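Local coordinates for penicillin-binding protein 2 (Pbp2) (Helicobacter pylori, PDB 5LP5) that binds MreC in a core complex for cell wall synthesis and probably acts as a penicillin-sensitive peptidoglycan transpeptidase, at residues 412-415 with 419-422; 392-397 with 403-408; 46-51 with 180-185; 51-56 with 190-195; 87-92 with 98-103. All coordinates share one frame; numbering follows the deposited sequence.

Contact 1 (412-415 with 419-422)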
# COMPACT_ATOMS: atom_id res chain seq x y z
N LEU A 412 -24.08 -40.44 23.59
CA LEU A 412 -24.99 -39.30 23.77
C LEU A 412 -25.12 -38.49 22.51
O LEU A 412 -26.12 -37.81 22.32
CB LEU A 412 -24.49 -38.36 24.87
CG LEU A 412 -24.58 -38.80 26.33
CD1 LEU A 412 -23.67 -39.98 26.68
CD2 LEU A 412 -24.24 -37.60 27.20
N TRP A 413 -24.10 -38.53 21.66
CA TRP A 413 -24.12 -37.75 20.43
C TRP A 413 -25.04 -38.38 19.38
O TRP A 413 -25.83 -37.67 18.73
CB TRP A 413 -22.72 -37.62 19.86
CG TRP A 413 -22.76 -36.94 18.55
CD1 TRP A 413 -22.84 -35.60 18.33
CD2 TRP A 413 -22.78 -37.56 17.26
NE1 TRP A 413 -22.90 -35.35 16.98
CE2 TRP A 413 -22.87 -36.54 16.31
CE3 TRP A 413 -22.75 -38.89 16.83
CZ2 TRP A 413 -22.90 -36.80 14.94
CZ3 TRP A 413 -22.78 -39.14 15.47
CH2 TRP A 413 -22.85 -38.11 14.55
N LYS A 414 -24.92 -39.69 19.20
CA LYS A 414 -25.76 -40.41 18.24
C LYS A 414 -27.22 -40.26 18.63
O LYS A 414 -28.10 -40.11 17.76
CB LYS A 414 -25.39 -41.90 18.18
CG LYS A 414 -26.06 -42.64 17.03
CD LYS A 414 -25.59 -44.07 16.92
CE LYS A 414 -26.05 -44.65 15.59
NZ LYS A 414 -25.99 -46.13 15.57
N LEU A 415 -27.47 -40.25 19.94
CA LEU A 415 -28.83 -40.05 20.41
C LEU A 415 -29.38 -38.67 20.05
O LEU A 415 -30.51 -38.56 19.62
CB LEU A 415 -28.94 -40.27 21.91
CG LEU A 415 -29.12 -41.69 22.48
CD1 LEU A 415 -29.62 -41.55 23.91
CD2 LEU A 415 -30.05 -42.58 21.68
N ASN A 419 -31.26 -40.02 17.10
CA ASN A 419 -32.16 -40.71 18.05
C ASN A 419 -32.10 -42.22 18.00
O ASN A 419 -33.08 -42.89 18.33
CB ASN A 419 -33.60 -40.25 17.91
CG ASN A 419 -33.82 -38.87 18.45
OD1 ASN A 419 -34.29 -38.70 19.59
ND2 ASN A 419 -33.47 -37.85 17.65
N GLN A 420 -30.95 -42.76 17.61
CA GLN A 420 -30.77 -44.22 17.56
C GLN A 420 -29.76 -44.69 18.59
O GLN A 420 -28.90 -43.92 18.98
CB GLN A 420 -30.31 -44.62 16.18
CG GLN A 420 -31.24 -44.10 15.10
CD GLN A 420 -30.84 -44.56 13.73
OE1 GLN A 420 -29.66 -44.82 13.47
NE2 GLN A 420 -31.82 -44.67 12.83
N ASP A 421 -29.89 -45.96 19.01
CA ASP A 421 -29.02 -46.52 20.05
C ASP A 421 -27.58 -46.69 19.59
O ASP A 421 -27.30 -46.67 18.39
CB ASP A 421 -29.56 -47.87 20.53
CG ASP A 421 -30.70 -47.74 21.52
OD1 ASP A 421 -30.87 -46.67 22.14
OD2 ASP A 421 -31.44 -48.73 21.68
N TRP A 422 -26.67 -46.83 20.56
CA TRP A 422 -25.25 -47.02 20.28
C TRP A 422 -24.88 -48.50 20.27
O TRP A 422 -24.48 -49.06 21.28
CB TRP A 422 -24.36 -46.29 21.28
CG TRP A 422 -22.89 -46.32 20.87
CD1 TRP A 422 -21.92 -47.20 21.28
CD2 TRP A 422 -22.25 -45.43 19.95
NE1 TRP A 422 -20.73 -46.92 20.66
CE2 TRP A 422 -20.90 -45.82 19.86
CE3 TRP A 422 -22.68 -44.33 19.20
CZ2 TRP A 422 -19.99 -45.16 19.03
CZ3 TRP A 422 -21.77 -43.67 18.39
CH2 TRP A 422 -20.44 -44.09 18.31
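The indole of Trp-422 meets the Lys-414 side chain at the six-membered part of its edge: Lys-414 CB lies in the ring plane, 3.8 Å from Trp-422 CE3, while Lys-414 CD comes in obliquely at 3.7 Å from the same carbon. The two side chains cross at about a right angle. The other flat group, the amide of Asn-419, sits beside the last turn of the helix with its CG 3.5 Å from Leu-415 O. With Lys-414 CG anti to the backbone N (chi1 -170°) and the rest of the chain extended, NZ is carried past the indole to Asp-421 O. There it donates a hydrogen bond of 3.2 Å, nearly along the C=O axis (165°); its stronger partner is the carboxylate of Asp-426. This is the C-terminal end of helix 411-418, in the transpeptidase domain. Asn-419, with positive phi (58°), is the first residue to leave the helix, and its N gives weak, bent bonds to Leu-415 O at 3.0 Å and Lys-414 O at 3.2 Å. Beyond that turn the chain doubles back along the helix, so that Leu-415 CD2 rests against Gln-420 O. The indole has a further tie, from NE1 to Thr-427 OG1 in helix 424-430, and Trp-422 also packs on Pro-409, just ahead of helix 411-418.

Contact 2 (392-397 with 403-408)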
# COMPACT_ATOMS: atom_id res chain seq x y z
N PHE A 392 -9.33 -34.18 19.33
CA PHE A 392 -10.23 -34.44 18.17
C PHE A 392 -11.64 -33.85 18.29
O PHE A 392 -12.39 -33.73 17.28
CB PHE A 392 -10.36 -35.94 17.91
CG PHE A 392 -9.27 -36.50 17.05
CD1 PHE A 392 -8.26 -37.26 17.60
CD2 PHE A 392 -9.26 -36.26 15.69
CE1 PHE A 392 -7.27 -37.79 16.80
CE2 PHE A 392 -8.26 -36.77 14.89
CZ PHE A 392 -7.27 -37.54 15.44
N GLY A 393 -12.02 -33.49 19.50
CA GLY A 393 -13.36 -32.96 19.74
C GLY A 393 -13.50 -31.48 19.43
O GLY A 393 -14.54 -31.03 18.97
N GLU A 394 -12.43 -30.74 19.68
CA GLU A 394 -12.48 -29.30 19.81
C GLU A 394 -11.57 -28.62 18.82
O GLU A 394 -10.85 -29.26 18.05
CB GLU A 394 -12.10 -28.92 21.25
CG GLU A 394 -13.10 -29.38 22.30
CD GLU A 394 -14.50 -28.81 22.08
OE1 GLU A 394 -14.62 -27.65 21.62
OE2 GLU A 394 -15.49 -29.52 22.36
N LYS A 395 -11.62 -27.29 18.84
CA LYS A 395 -10.75 -26.47 18.02
C LYS A 395 -9.32 -26.57 18.54
O LYS A 395 -9.11 -26.60 19.74
CB LYS A 395 -11.17 -25.00 18.07
CG LYS A 395 -12.62 -24.70 17.74
CD LYS A 395 -12.84 -23.19 17.73
CE LYS A 395 -14.29 -22.83 17.41
NZ LYS A 395 -14.46 -21.37 17.15
N THR A 396 -8.35 -26.60 17.62
CA THR A 396 -6.95 -26.46 17.97
C THR A 396 -6.64 -25.06 18.52
O THR A 396 -5.68 -24.90 19.29
CB THR A 396 -6.01 -26.76 16.77
OG1 THR A 396 -6.26 -25.83 15.71
CG2 THR A 396 -6.20 -28.21 16.26
N GLY A 397 -7.43 -24.06 18.14
CA GLY A 397 -7.22 -22.67 18.58
C GLY A 397 -6.41 -21.80 17.62
O GLY A 397 -5.70 -20.89 18.02
N GLU A 403 -12.72 -21.66 13.06
CA GLU A 403 -12.17 -23.01 13.02
C GLU A 403 -13.25 -24.04 13.37
O GLU A 403 -14.01 -23.87 14.32
CB GLU A 403 -11.01 -23.17 13.98
CG GLU A 403 -10.24 -24.45 13.75
CD GLU A 403 -9.26 -24.74 14.85
OE1 GLU A 403 -8.96 -23.82 15.63
OE2 GLU A 403 -8.79 -25.89 14.92
N PHE A 404 -13.33 -25.11 12.58
CA PHE A 404 -14.30 -26.18 12.82
C PHE A 404 -13.86 -27.11 13.93
O PHE A 404 -12.72 -27.55 13.96
CB PHE A 404 -14.49 -27.00 11.55
CG PHE A 404 -15.40 -26.37 10.54
CD1 PHE A 404 -15.83 -25.05 10.68
CD2 PHE A 404 -15.78 -27.09 9.41
CE1 PHE A 404 -16.66 -24.48 9.74
CE2 PHE A 404 -16.59 -26.51 8.46
CZ PHE A 404 -17.04 -25.21 8.63
N VAL A 405 -14.78 -27.41 14.84
CA VAL A 405 -14.62 -28.56 15.74
C VAL A 405 -15.10 -29.78 14.99
O VAL A 405 -15.93 -29.69 14.08
CB VAL A 405 -15.45 -28.47 17.06
CG1 VAL A 405 -14.97 -27.28 17.90
CG2 VAL A 405 -16.96 -28.39 16.80
N GLY A 406 -14.59 -30.92 15.41
CA GLY A 406 -14.98 -32.14 14.75
C GLY A 406 -16.24 -32.75 15.31
O GLY A 406 -17.13 -32.06 15.81
N ILE A 407 -16.30 -34.06 15.17
CA ILE A 407 -17.26 -34.88 15.85
C ILE A 407 -16.51 -36.11 16.27
O ILE A 407 -16.05 -36.88 15.43
CB ILE A 407 -18.40 -35.30 14.91
CG1 ILE A 407 -19.28 -34.10 14.59
CG2 ILE A 407 -19.23 -36.41 15.55
CD1 ILE A 407 -20.21 -34.34 13.42
N VAL A 408 -16.36 -36.28 17.57
CA VAL A 408 -15.93 -37.56 18.12
C VAL A 408 -17.19 -38.31 18.54
O VAL A 408 -17.75 -38.05 19.61
CB VAL A 408 -14.96 -37.41 19.32
CG1 VAL A 408 -14.71 -38.75 20.00
CG2 VAL A 408 -13.64 -36.81 18.85
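Lys-395 lays its CG against Val-405 CG1 at 3.5 Å and then slides past Glu-403 in the opposite direction, its CE reaching Glu-403 O at 3.3 Å. The ammonium does not meet the carboxylate, whose grip comes instead from the turn at Thr-396 and Gly-397. Glu-403 CG is anti to its backbone N (chi1 -168°) and the chain stays extended, which delivers both oxygens to that turn. OE2 accepts from Thr-396 N at 2.8 Å and from Thr-396 OG1 at 2.7 Å, the two donors approaching from opposite faces of the carboxylate plane. OE1 turns its syn lone pair to Gly-397 N at 2.9 Å and also accepts from Val-398 N, so four donors fix the group's rotation. Toward the other end, Val-405 CB packs on Gly-393 O, and Val-408 CG2 touches Phe-392 CB at 3.5 Å. The contact pairs two limbs of the irregular connection between helices 380-389 and 411-418 in the transpeptidase domain. Helix 441-453 lies against Thr-396 and Glu-403 through Leu-442, helix 380-389 packs on Val-408, and Ile-407 reaches helix 411-418 at Arg-417.

Contact 3 (46-51 with 180-185)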
# COMPACT_ATOMS: atom_id res chain seq x y z
N LYS A 46 -11.23 20.40 11.00
CA LYS A 46 -10.68 19.08 11.38
C LYS A 46 -10.19 18.29 10.17
O LYS A 46 -10.68 18.43 9.06
CB LYS A 46 -11.77 18.27 12.09
CG LYS A 46 -11.28 17.04 12.82
CD LYS A 46 -12.36 16.51 13.77
CE LYS A 46 -11.81 15.43 14.71
NZ LYS A 46 -12.85 14.64 15.44
N GLU A 47 -9.20 17.45 10.41
CA GLU A 47 -8.60 16.67 9.34
C GLU A 47 -8.07 15.39 9.92
O GLU A 47 -7.21 15.42 10.81
CB GLU A 47 -7.46 17.46 8.70
CG GLU A 47 -7.00 16.91 7.36
CD GLU A 47 -6.54 18.03 6.42
OE1 GLU A 47 -6.13 19.11 6.92
OE2 GLU A 47 -6.59 17.82 5.19
N PHE A 48 -8.60 14.26 9.46
CA PHE A 48 -8.17 12.97 9.99
C PHE A 48 -6.85 12.54 9.37
O PHE A 48 -6.57 12.82 8.21
CB PHE A 48 -9.23 11.91 9.75
CG PHE A 48 -10.49 12.12 10.52
CD1 PHE A 48 -10.55 11.83 11.86
CD2 PHE A 48 -11.61 12.61 9.89
CE1 PHE A 48 -11.71 12.03 12.58
CE2 PHE A 48 -12.78 12.81 10.59
CZ PHE A 48 -12.83 12.52 11.94
N LEU A 49 -6.06 11.82 10.15
CA LEU A 49 -4.76 11.33 9.71
C LEU A 49 -4.87 9.82 9.74
O LEU A 49 -4.86 9.21 10.81
CB LEU A 49 -3.65 11.78 10.66
CG LEU A 49 -3.53 13.28 10.97
CD1 LEU A 49 -2.85 13.47 12.33
CD2 LEU A 49 -2.79 14.04 9.86
N VAL A 50 -5.00 9.24 8.55
CA VAL A 50 -5.40 7.83 8.40
C VAL A 50 -4.20 6.98 8.02
O VAL A 50 -3.71 7.09 6.91
CB VAL A 50 -6.45 7.68 7.28
CG1 VAL A 50 -6.99 6.26 7.27
CG2 VAL A 50 -7.57 8.71 7.42
N PRO A 51 -3.77 6.07 8.91
CA PRO A 51 -2.53 5.35 8.62
C PRO A 51 -2.68 4.31 7.54
O PRO A 51 -3.76 3.81 7.34
CB PRO A 51 -2.19 4.69 9.95
CG PRO A 51 -3.51 4.51 10.64
CD PRO A 51 -4.38 5.65 10.17
N ASN A 180 -14.00 1.37 11.15
CA ASN A 180 -13.77 0.90 9.78
C ASN A 180 -14.05 2.01 8.75
O ASN A 180 -13.75 1.85 7.57
CB ASN A 180 -14.64 -0.31 9.46
CG ASN A 180 -14.23 -1.56 10.22
OD1 ASN A 180 -13.06 -1.77 10.53
ND2 ASN A 180 -15.20 -2.43 10.49
N GLN A 181 -14.64 3.12 9.19
CA GLN A 181 -15.17 4.14 8.28
C GLN A 181 -14.12 5.03 7.63
O GLN A 181 -14.33 5.53 6.53
CB GLN A 181 -16.17 5.03 9.01
CG GLN A 181 -15.57 5.82 10.17
CD GLN A 181 -16.34 7.08 10.48
OE1 GLN A 181 -16.64 7.89 9.60
NE2 GLN A 181 -16.67 7.25 11.75
N TYR A 182 -12.99 5.24 8.30
CA TYR A 182 -12.01 6.23 7.85
C TYR A 182 -11.20 5.73 6.67
O TYR A 182 -10.65 6.54 5.92
CB TYR A 182 -11.08 6.63 9.00
CG TYR A 182 -11.79 7.29 10.15
CD1 TYR A 182 -12.38 8.53 10.00
CD2 TYR A 182 -11.89 6.65 11.39
CE1 TYR A 182 -13.07 9.13 11.05
CE2 TYR A 182 -12.56 7.24 12.46
CZ TYR A 182 -13.14 8.48 12.29
OH TYR A 182 -13.81 9.08 13.34
N SER A 183 -11.11 4.42 6.52
CA SER A 183 -10.42 3.81 5.38
C SER A 183 -11.36 3.20 4.35
O SER A 183 -11.07 3.23 3.16
CB SER A 183 -9.43 2.74 5.87
OG SER A 183 -9.88 2.13 7.07
N GLN A 184 -12.49 2.67 4.79
CA GLN A 184 -13.37 1.85 3.95
C GLN A 184 -12.64 0.63 3.35
O GLN A 184 -12.95 0.17 2.25
CB GLN A 184 -14.08 2.68 2.87
CG GLN A 184 -15.61 2.81 3.06
CD GLN A 184 -16.01 4.00 3.91
OE1 GLN A 184 -15.77 5.14 3.53
NE2 GLN A 184 -16.67 3.74 5.03
N ILE A 185 -11.67 0.12 4.11
CA ILE A 185 -10.90 -1.07 3.76
C ILE A 185 -10.85 -1.98 4.97
O ILE A 185 -10.25 -1.65 6.00
CB ILE A 185 -9.46 -0.70 3.32
CG1 ILE A 185 -9.47 0.16 2.06
CG2 ILE A 185 -8.62 -1.95 3.07
CD1 ILE A 185 -10.14 -0.49 0.87
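Strand 43-49, an outer strand of a three-stranded antiparallel sheet in the dimerisation-domain part of the chain, sets Phe-48 against Tyr-182 from the loop between helix 171-176 and strand 185-187. The meeting is asymmetric. Tyr-182 CE1 stands over the centre of the Phe-48 ring, 3.4 Å above its plane, and is 3.5 Å from both Phe-48 CZ and Phe-48 CE1. The centroids of the Phe-48 and Tyr-182 rings are 4.5 Å apart with the planes at 44°, an oblique pairing that is neither a parallel stack nor a T. Within its own loop Tyr-182 also has Gln-181 CG over the centre of one ring face. Two residues along from Phe-48, Val-50 gives the second touch: CG1 approaches Tyr-182 O at 3.9 Å and CG2 approaches Tyr-182 CB at 4.4 Å. The contact is therefore a small, mainly apolar one near the surface. Phe-48 also packs on Tyr-205 of the adjoining strand 204-210, Tyr-182 on Val-203 just before it, and Leu-49 meets Tyr-220 of the MreC chain.

Contact 4 (51-56 with 190-195)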
# COMPACT_ATOMS: atom_id res chain seq x y z
N PRO A 51 -3.77 6.07 8.91
CA PRO A 51 -2.53 5.35 8.62
C PRO A 51 -2.68 4.31 7.54
O PRO A 51 -3.76 3.81 7.34
CB PRO A 51 -2.19 4.69 9.95
CG PRO A 51 -3.51 4.51 10.64
CD PRO A 51 -4.38 5.65 10.17
N THR A 52 -1.59 4.01 6.85
CA THR A 52 -1.60 3.07 5.73
C THR A 52 -1.73 1.67 6.31
O THR A 52 -1.12 1.37 7.34
CB THR A 52 -0.30 3.21 4.87
OG1 THR A 52 -0.46 2.54 3.61
CG2 THR A 52 0.93 2.65 5.60
N ARG A 53 -2.53 0.83 5.67
CA ARG A 53 -2.76 -0.52 6.22
C ARG A 53 -1.49 -1.32 6.30
O ARG A 53 -0.73 -1.35 5.35
CB ARG A 53 -3.81 -1.30 5.43
CG ARG A 53 -4.14 -2.65 6.06
CD ARG A 53 -5.26 -3.36 5.31
NE ARG A 53 -5.47 -4.71 5.84
CZ ARG A 53 -6.39 -5.05 6.73
NH1 ARG A 53 -7.26 -4.15 7.20
NH2 ARG A 53 -6.46 -6.30 7.15
N GLY A 54 -1.28 -1.97 7.45
CA GLY A 54 -0.01 -2.65 7.77
C GLY A 54 0.38 -3.77 6.82
O GLY A 54 -0.47 -4.46 6.26
N ASN A 55 1.69 -3.96 6.66
CA ASN A 55 2.22 -5.02 5.80
C ASN A 55 2.16 -6.36 6.51
O ASN A 55 2.33 -6.44 7.73
CB ASN A 55 3.67 -4.77 5.44
CG ASN A 55 3.85 -3.64 4.45
OD1 ASN A 55 2.93 -3.26 3.73
ND2 ASN A 55 5.06 -3.09 4.42
N ILE A 56 1.96 -7.42 5.72
CA ILE A 56 2.06 -8.78 6.24
C ILE A 56 3.35 -9.44 5.75
O ILE A 56 3.62 -9.50 4.54
CB ILE A 56 0.82 -9.65 5.88
CG1 ILE A 56 -0.43 -9.05 6.50
CG2 ILE A 56 0.98 -11.08 6.41
CD1 ILE A 56 -1.72 -9.72 6.08
N GLY A 190 -9.64 -14.82 6.51
CA GLY A 190 -8.33 -15.17 7.06
C GLY A 190 -7.66 -14.12 7.91
O GLY A 190 -8.32 -13.39 8.66
N ILE A 191 -6.34 -14.04 7.79
CA ILE A 191 -5.51 -13.16 8.62
C ILE A 191 -5.89 -11.69 8.47
O ILE A 191 -5.89 -10.95 9.45
CB ILE A 191 -4.01 -13.37 8.31
CG1 ILE A 191 -3.55 -14.71 8.87
CG2 ILE A 191 -3.13 -12.27 8.88
CD1 ILE A 191 -3.42 -14.78 10.37
N GLU A 192 -6.21 -11.26 7.25
CA GLU A 192 -6.62 -9.88 7.03
C GLU A 192 -7.82 -9.57 7.91
O GLU A 192 -7.98 -8.45 8.38
CB GLU A 192 -7.02 -9.66 5.59
CG GLU A 192 -5.87 -9.65 4.61
CD GLU A 192 -5.13 -8.32 4.53
OE1 GLU A 192 -5.18 -7.56 5.53
OE2 GLU A 192 -4.50 -8.03 3.47
N LYS A 193 -8.68 -10.57 8.11
CA LYS A 193 -9.83 -10.41 8.95
C LYS A 193 -9.47 -10.62 10.42
O LYS A 193 -9.79 -9.79 11.26
CB LYS A 193 -10.93 -11.37 8.56
CG LYS A 193 -12.25 -10.97 9.18
CD LYS A 193 -13.30 -12.03 9.12
CE LYS A 193 -14.36 -11.69 10.15
NZ LYS A 193 -15.56 -12.53 9.98
N GLU A 194 -8.80 -11.72 10.74
CA GLU A 194 -8.50 -12.03 12.13
C GLU A 194 -7.73 -10.88 12.79
O GLU A 194 -8.01 -10.51 13.93
CB GLU A 194 -7.74 -13.36 12.23
CG GLU A 194 -7.43 -13.84 13.66
CD GLU A 194 -8.57 -14.54 14.36
OE1 GLU A 194 -9.58 -14.87 13.71
OE2 GLU A 194 -8.44 -14.80 15.56
N TYR A 195 -6.79 -10.29 12.07
CA TYR A 195 -5.95 -9.25 12.65
C TYR A 195 -6.26 -7.89 12.06
O TYR A 195 -5.35 -7.05 11.90
CB TYR A 195 -4.46 -9.63 12.50
CG TYR A 195 -4.03 -10.76 13.44
CD1 TYR A 195 -3.90 -12.06 12.98
CD2 TYR A 195 -3.79 -10.51 14.79
CE1 TYR A 195 -3.54 -13.08 13.84
CE2 TYR A 195 -3.42 -11.52 15.64
CZ TYR A 195 -3.30 -12.80 15.16
OH TYR A 195 -2.92 -13.83 16.01
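Arg-53 and Glu-192 carry the tight, polar half of this buried contact, which ties the loop between strands 43-49 and 56-57 to the short helix 190-194 in the dimerisation-domain part of the chain. The arginine chain is fully extended from CG to NE, with CG anti to the backbone N (chi1 -176°), and so spans the gap to the helix. Glu-192 is bent at chi2, bringing OE1 round to the edge of the guanidinium, near its plane, where it forms a salt bridge with NH2. The modelled length of that bond is too short to be relied on; the accompanying bond from Arg-53 NE to Glu-192 OE1, at 2.9 Å, is weak. The carboxylate and guanidinium planes are 46° apart, so the pair is not coplanar. Outside the two segments, Glu-192 OE2 forms a salt bridge with Arg-151 and accepts from Tyr-153 OH, so the glutamate serves two arginines; Arg-53 NH1 donates to Asn-196 OD1. The apolar half is looser: Ile-56 CD1 comes no nearer than 4.0 Å to Ile-191 CG2 and stands equally far from Glu-192 CD. Lys-193, on the exposed side of the helix, points away from the loop, whereas Thr-52 packs on Tyr-220 of the MreC chain. Arg-53 NH2 also donates to the backbone at Glu-192 O, at 2.9 Å, this oxygen lying only 10° out of the guanidinium plane.

Contact 5 (87-92 with 98-103)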
# COMPACT_ATOMS: atom_id res chain seq x y z
N LYS A 87 -17.14 18.52 -17.79
CA LYS A 87 -15.96 18.00 -17.08
C LYS A 87 -15.74 16.52 -17.35
O LYS A 87 -14.61 16.07 -17.42
CB LYS A 87 -16.06 18.26 -15.58
CG LYS A 87 -15.85 19.73 -15.26
CD LYS A 87 -15.76 19.99 -13.78
CE LYS A 87 -15.55 21.47 -13.49
NZ LYS A 87 -15.72 21.77 -12.03
N ILE A 88 -16.82 15.76 -17.51
CA ILE A 88 -16.69 14.34 -17.86
C ILE A 88 -16.16 14.17 -19.28
O ILE A 88 -15.47 13.19 -19.57
CB ILE A 88 -18.03 13.59 -17.64
CG1 ILE A 88 -18.29 13.41 -16.14
CG2 ILE A 88 -18.02 12.23 -18.35
CD1 ILE A 88 -19.71 13.05 -15.78
N GLU A 89 -16.50 15.11 -20.17
CA GLU A 89 -15.94 15.12 -21.53
C GLU A 89 -14.43 15.31 -21.45
O GLU A 89 -13.68 14.66 -22.18
CB GLU A 89 -16.53 16.26 -22.38
CG GLU A 89 -17.92 16.02 -22.92
CD GLU A 89 -18.44 17.19 -23.74
OE1 GLU A 89 -17.85 18.29 -23.70
OE2 GLU A 89 -19.45 16.99 -24.44
N ILE A 90 -14.00 16.21 -20.56
CA ILE A 90 -12.57 16.46 -20.32
C ILE A 90 -11.90 15.19 -19.78
O ILE A 90 -10.82 14.82 -20.21
CB ILE A 90 -12.34 17.66 -19.36
CG1 ILE A 90 -12.72 18.99 -20.06
CG2 ILE A 90 -10.89 17.74 -18.93
CD1 ILE A 90 -12.59 20.22 -19.18
N ILE A 91 -12.56 14.50 -18.84
CA ILE A 91 -12.01 13.29 -18.27
C ILE A 91 -12.08 12.11 -19.24
O ILE A 91 -11.29 11.17 -19.14
CB ILE A 91 -12.69 12.97 -16.93
CG1 ILE A 91 -12.32 14.06 -15.92
CG2 ILE A 91 -12.27 11.61 -16.40
CD1 ILE A 91 -13.17 14.10 -14.68
N GLN A 92 -13.00 12.16 -20.20
CA GLN A 92 -13.04 11.19 -21.30
C GLN A 92 -11.76 11.26 -22.14
O GLN A 92 -11.18 10.23 -22.49
CB GLN A 92 -14.28 11.43 -22.19
CG GLN A 92 -14.40 10.52 -23.43
CD GLN A 92 -14.56 9.05 -23.07
OE1 GLN A 92 -15.18 8.71 -22.07
NE2 GLN A 92 -14.00 8.17 -23.89
N PHE A 98 -12.67 4.42 -21.38
CA PHE A 98 -13.88 4.40 -20.55
C PHE A 98 -14.93 5.16 -21.36
O PHE A 98 -14.57 5.98 -22.19
CB PHE A 98 -13.66 5.13 -19.20
CG PHE A 98 -12.88 4.34 -18.17
CD1 PHE A 98 -11.52 4.10 -18.33
CD2 PHE A 98 -13.49 3.90 -17.00
CE1 PHE A 98 -10.80 3.40 -17.37
CE2 PHE A 98 -12.78 3.20 -16.03
CZ PHE A 98 -11.43 2.95 -16.22
N SER A 99 -16.20 4.89 -21.11
CA SER A 99 -17.28 5.48 -21.91
C SER A 99 -17.92 6.68 -21.21
O SER A 99 -18.14 6.66 -20.00
CB SER A 99 -18.33 4.41 -22.26
OG SER A 99 -19.19 4.13 -21.16
N LYS A 100 -18.25 7.71 -21.99
CA LYS A 100 -18.78 8.99 -21.49
C LYS A 100 -19.86 8.78 -20.44
O LYS A 100 -20.00 9.57 -19.49
CB LYS A 100 -19.34 9.81 -22.67
CG LYS A 100 -18.34 9.99 -23.81
CD LYS A 100 -18.89 10.85 -24.94
CE LYS A 100 -19.03 12.30 -24.49
NZ LYS A 100 -19.67 13.19 -25.50
N GLU A 101 -20.63 7.71 -20.62
CA GLU A 101 -21.73 7.40 -19.71
C GLU A 101 -21.34 6.49 -18.55
O GLU A 101 -21.87 6.68 -17.45
CB GLU A 101 -22.91 6.81 -20.48
CG GLU A 101 -22.62 5.54 -21.26
CD GLU A 101 -23.72 5.23 -22.25
OE1 GLU A 101 -24.88 5.64 -21.99
OE2 GLU A 101 -23.44 4.58 -23.28
N THR A 102 -20.41 5.54 -18.73
CA THR A 102 -19.94 4.74 -17.58
C THR A 102 -19.37 5.66 -16.48
O THR A 102 -19.29 5.28 -15.30
CB THR A 102 -18.91 3.63 -17.93
OG1 THR A 102 -17.76 4.19 -18.58
CG2 THR A 102 -19.52 2.52 -18.79
N LEU A 103 -19.01 6.87 -16.88
CA LEU A 103 -18.51 7.89 -15.96
C LEU A 103 -19.62 8.72 -15.29
O LEU A 103 -19.42 9.18 -14.18
CB LEU A 103 -17.47 8.78 -16.67
CG LEU A 103 -16.20 8.03 -17.12
CD1 LEU A 103 -15.36 8.87 -18.07
CD2 LEU A 103 -15.37 7.57 -15.92
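The chain leaves helix 81-94, turns, and comes back past it into helix 102-107, with the nearest pair of CA atoms, those of Gln-92 and Lys-100, 6.2 Å apart. On the inner side Ile-88 CG2 meets two partners, Lys-100 O at 3.5 Å and Leu-103 CB at 3.9 Å, as the isoleucine and leucine side chains slide past each other in opposite directions. That methyl is anti to the backbone N of Ile-88, the torsion that turns it toward Lys-100 and Leu-103. Ile-91 CG2 adds a looser touch on Leu-103 CD1 at 4.5 Å. Gln-92, bent at chi2, crosses Lys-100 at about a right angle, its CG 4.0 Å from Lys-100 CG, while its amide end lies beside the backbone of Phe-98 and Lys-100. Farther out, Glu-89 OE2 and Lys-100 NZ form only a long salt bridge of 4.0 Å between two exposed residues. Burial thus grades from the isoleucines and leucine outward to the charged pair. The two helices belong to the dimerisation-domain part of the chain, and both pack on its mixed sheet: Ile-91 lies on Val-73 and Leu-75 of strand 63-76 and on Val-122 of strand 118-125, and Leu-103 covers Val-121 and Val-122 of the latter.

Overall arrangement
Contacts 3, 4 and 5 belong to the dimerisation-domain part of the chain, contacts 1 and 2 to the transpeptidase domain. Contact 4 is buried and mainly ionic, with an apolar margin, while contacts 1 and 3 lie at the surface; contacts 2 and 5 are partly buried. Contacts 3 and 4 share Pro-51, yet one is an aromatic touch and the other a charged pairing. Contacts 1 and 2 meet where Trp-413 CE2 packs on Ile-407 CG2 at 3.7 Å; a lysine donates to a loop carbonyl in contact 1, a glutamate accepts from backbone N-H groups in contact 2. Contacts 2 and 4 approach to about 7 Å between nearest atoms. Contact 5 lies 28 Å from contact 3 and 35 Å from contact 4, centre to centre.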